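Beta sliding clamp (Bartonella birtlesii LL-WM9, PDB 6PTR) probably encircles DNA as a ring-shaped head-to-tail homodimer, tethering DNA polymerases and other proteins to it and so lending them processivity. Local coordinates at residues A45-K53 with V61-I69. Numbering follows the deposited sequence. Where two conformers were deposited one is given.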
# COMPACT_ATOMS: atom_id res chain seq x y z
N ALA C 45 -11.77 11.93 -31.65
CA ALA C 45 -10.89 12.95 -32.21
C ALA C 45 -11.59 13.64 -33.38
O ALA C 45 -11.90 13.00 -34.39
CB ALA C 45 -9.59 12.31 -32.68
N GLU C 46 -11.85 14.93 -33.23
CA GLU C 46 -12.51 15.68 -34.30
C GLU C 46 -12.23 17.15 -34.07
O GLU C 46 -12.11 17.59 -32.93
CB GLU C 46 -14.02 15.40 -34.29
CG GLU C 46 -14.72 15.56 -35.59
CD GLU C 46 -16.21 15.33 -35.43
OE1 GLU C 46 -16.96 15.60 -36.39
OE2 GLU C 46 -16.61 14.88 -34.34
N ASN C 47 -12.10 17.90 -35.17
CA ASN C 47 -12.08 19.37 -35.13
C ASN C 47 -11.04 19.91 -34.14
O ASN C 47 -11.32 20.78 -33.32
CB ASN C 47 -13.46 19.92 -34.79
CG ASN C 47 -14.52 19.49 -35.79
OD1 ASN C 47 -14.26 19.42 -36.99
ND2 ASN C 47 -15.71 19.19 -35.30
N GLY C 48 -9.82 19.41 -34.26
CA GLY C 48 -8.72 19.88 -33.44
C GLY C 48 -8.82 19.53 -31.97
O GLY C 48 -8.13 20.15 -31.15
N SER C 49 -9.64 18.56 -31.60
CA SER C 49 -9.81 18.24 -30.18
C SER C 49 -9.96 16.75 -30.00
O SER C 49 -10.58 16.08 -30.83
CB SER C 49 -11.03 19.00 -29.61
OG SER C 49 -11.27 18.60 -28.27
N VAL C 50 -9.37 16.22 -28.93
CA VAL C 50 -9.56 14.83 -28.52
C VAL C 50 -10.35 14.86 -27.23
O VAL C 50 -9.98 15.58 -26.29
CB VAL C 50 -8.23 14.10 -28.33
CG1 VAL C 50 -8.45 12.75 -27.67
CG2 VAL C 50 -7.54 13.94 -29.68
N GLN C 51 -11.44 14.11 -27.19
CA GLN C 51 -12.24 13.96 -25.98
C GLN C 51 -12.10 12.54 -25.48
O GLN C 51 -12.21 11.60 -26.28
CB GLN C 51 -13.71 14.28 -26.22
CG GLN C 51 -14.51 14.29 -24.92
CD GLN C 51 -15.99 14.41 -25.14
OE1 GLN C 51 -16.55 15.49 -25.03
NE2 GLN C 51 -16.64 13.28 -25.43
N LEU C 52 -11.85 12.39 -24.18
CA LEU C 52 -11.88 11.10 -23.50
C LEU C 52 -13.16 11.04 -22.68
O LEU C 52 -13.51 12.01 -22.01
CB LEU C 52 -10.66 10.94 -22.57
CG LEU C 52 -9.31 11.14 -23.26
CD1 LEU C 52 -8.17 11.00 -22.27
CD2 LEU C 52 -9.16 10.17 -24.44
N LYS C 53 -13.86 9.91 -22.73
CA LYS C 53 -15.10 9.76 -21.98
C LYS C 53 -15.09 8.40 -21.29
O LYS C 53 -14.71 7.40 -21.90
CB LYS C 53 -16.33 9.86 -22.91
CG LYS C 53 -17.69 9.77 -22.22
CD LYS C 53 -18.88 9.76 -23.22
CE LYS C 53 -19.18 11.12 -23.80
NZ LYS C 53 -20.46 11.09 -24.58
N VAL C 61 -17.68 11.01 -17.03
CA VAL C 61 -16.66 12.05 -17.00
C VAL C 61 -16.09 12.20 -18.40
O VAL C 61 -15.88 11.21 -19.10
CB VAL C 61 -15.53 11.71 -16.01
CG1 VAL C 61 -14.51 12.85 -15.93
CG2 VAL C 61 -16.13 11.45 -14.64
N THR C 62 -15.88 13.44 -18.82
CA THR C 62 -15.21 13.71 -20.08
C THR C 62 -14.09 14.71 -19.83
O THR C 62 -14.22 15.59 -18.98
CB THR C 62 -16.15 14.27 -21.13
OG1 THR C 62 -16.62 15.56 -20.72
CG2 THR C 62 -17.35 13.32 -21.35
N GLU C 63 -13.00 14.56 -20.56
CA GLU C 63 -11.98 15.60 -20.59
C GLU C 63 -11.53 15.74 -22.02
O GLU C 63 -11.45 14.75 -22.75
CB GLU C 63 -10.77 15.30 -19.72
CG GLU C 63 -9.91 16.60 -19.63
CD GLU C 63 -8.56 16.34 -19.09
OE1 GLU C 63 -7.59 16.99 -19.53
OE2 GLU C 63 -8.48 15.47 -18.22
N SER C 64 -11.23 16.97 -22.42
CA SER C 64 -10.86 17.23 -23.80
C SER C 64 -9.58 18.03 -23.82
O SER C 64 -9.31 18.81 -22.90
CB SER C 64 -11.96 18.01 -24.51
OG SER C 64 -13.21 17.42 -24.21
N PHE C 65 -8.79 17.85 -24.88
CA PHE C 65 -7.62 18.69 -25.08
C PHE C 65 -7.39 18.93 -26.56
O PHE C 65 -7.78 18.12 -27.41
CB PHE C 65 -6.36 18.09 -24.43
CG PHE C 65 -6.01 16.69 -24.88
CD1 PHE C 65 -6.68 15.59 -24.38
CD2 PHE C 65 -4.98 16.48 -25.79
CE1 PHE C 65 -6.35 14.31 -24.78
CE2 PHE C 65 -4.63 15.19 -26.18
CZ PHE C 65 -5.32 14.11 -25.68
N THR C 66 -6.69 20.02 -26.84
CA THR C 66 -6.44 20.48 -28.21
C THR C 66 -5.30 19.68 -28.83
O THR C 66 -4.23 19.56 -28.24
CB THR C 66 -6.10 21.96 -28.19
OG1 THR C 66 -7.27 22.71 -27.82
CG2 THR C 66 -5.58 22.41 -29.55
N VAL C 67 -5.55 19.11 -30.01
CA VAL C 67 -4.56 18.34 -30.77
C VAL C 67 -4.78 18.61 -32.24
O VAL C 67 -5.93 18.61 -32.70
CB VAL C 67 -4.67 16.81 -30.58
CG1 VAL C 67 -3.44 16.12 -31.17
CG2 VAL C 67 -4.87 16.43 -29.16
N ASN C 68 -3.71 18.80 -32.99
CA ASN C 68 -3.83 18.71 -34.44
C ASN C 68 -4.16 17.26 -34.80
O ASN C 68 -3.40 16.34 -34.45
CB ASN C 68 -2.55 19.15 -35.13
CG ASN C 68 -2.61 18.95 -36.63
OD1 ASN C 68 -1.96 18.07 -37.19
ND2 ASN C 68 -3.43 19.73 -37.28
N ILE C 69 -5.27 17.04 -35.49
CA ILE C 69 -5.78 15.71 -35.80
C ILE C 69 -5.39 15.35 -37.23
O ILE C 69 -5.75 16.07 -38.17
CB ILE C 69 -7.31 15.64 -35.63
CG1 ILE C 69 -7.74 16.16 -34.26
CG2 ILE C 69 -7.81 14.21 -35.86
CD1 ILE C 69 -7.26 15.31 -33.11
O HOH W 1 -8.98 22.61 -29.99
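Val50 and Leu52 exchange paired backbone hydrogen bonds with Phe65 and Glu63, which sets strands 49-53 and 61-66 antiparallel, their axes 4.6 Å apart at closest approach. A fifth bond, from Val67 N to Gly48 O (3.0 Å), reaches its acceptor differently, the donor standing 55° out of the carbonyl plane. The same oxygen accepts from a water that also bonds Thr66 OG1.

Val50 is the centre of the apolar packing on the face it shares with Phe65. Its CB sits over one face of the Phe65 ring, 4.2 Å from the centroid and offset toward the rim, a CH-pi contact; CG1 packs separately against CE1. With CG between the backbone N and the carbonyl carbon (chi1 56°), the Phe65 side chain leans alongside Val50, and chi2 of -78° turns a ring face to it. The other branch of Val50, CG2, meets Val67 CG2 at 3.7 Å and equally Ile69 CD1, whose methyl also reaches Ala45 CB (3.8 Å). Glu63, on the same face, directs its carboxylate to helix 15-26, where OE1 is hydrogen-bonded to Ser21 OG.

On the opposite face the contacts are lighter. Lys53 runs beside Thr62, CG against CG2 at 3.7 Å, while Gln51 crosses Thr62 at a slant, its CD 4.0 Å from Thr62 CB, and lays its own CG against Ser64 OG (3.5 Å).

Strand 245-250 of the central domain continues the sheet beyond 59-69. The pair thus exemplifies an antiparallel beta hairpin packed on helix 15-26 and strand 10-14, here in a DNA-clamp fold whose sheet is shared by strands of the N-terminal and central domains.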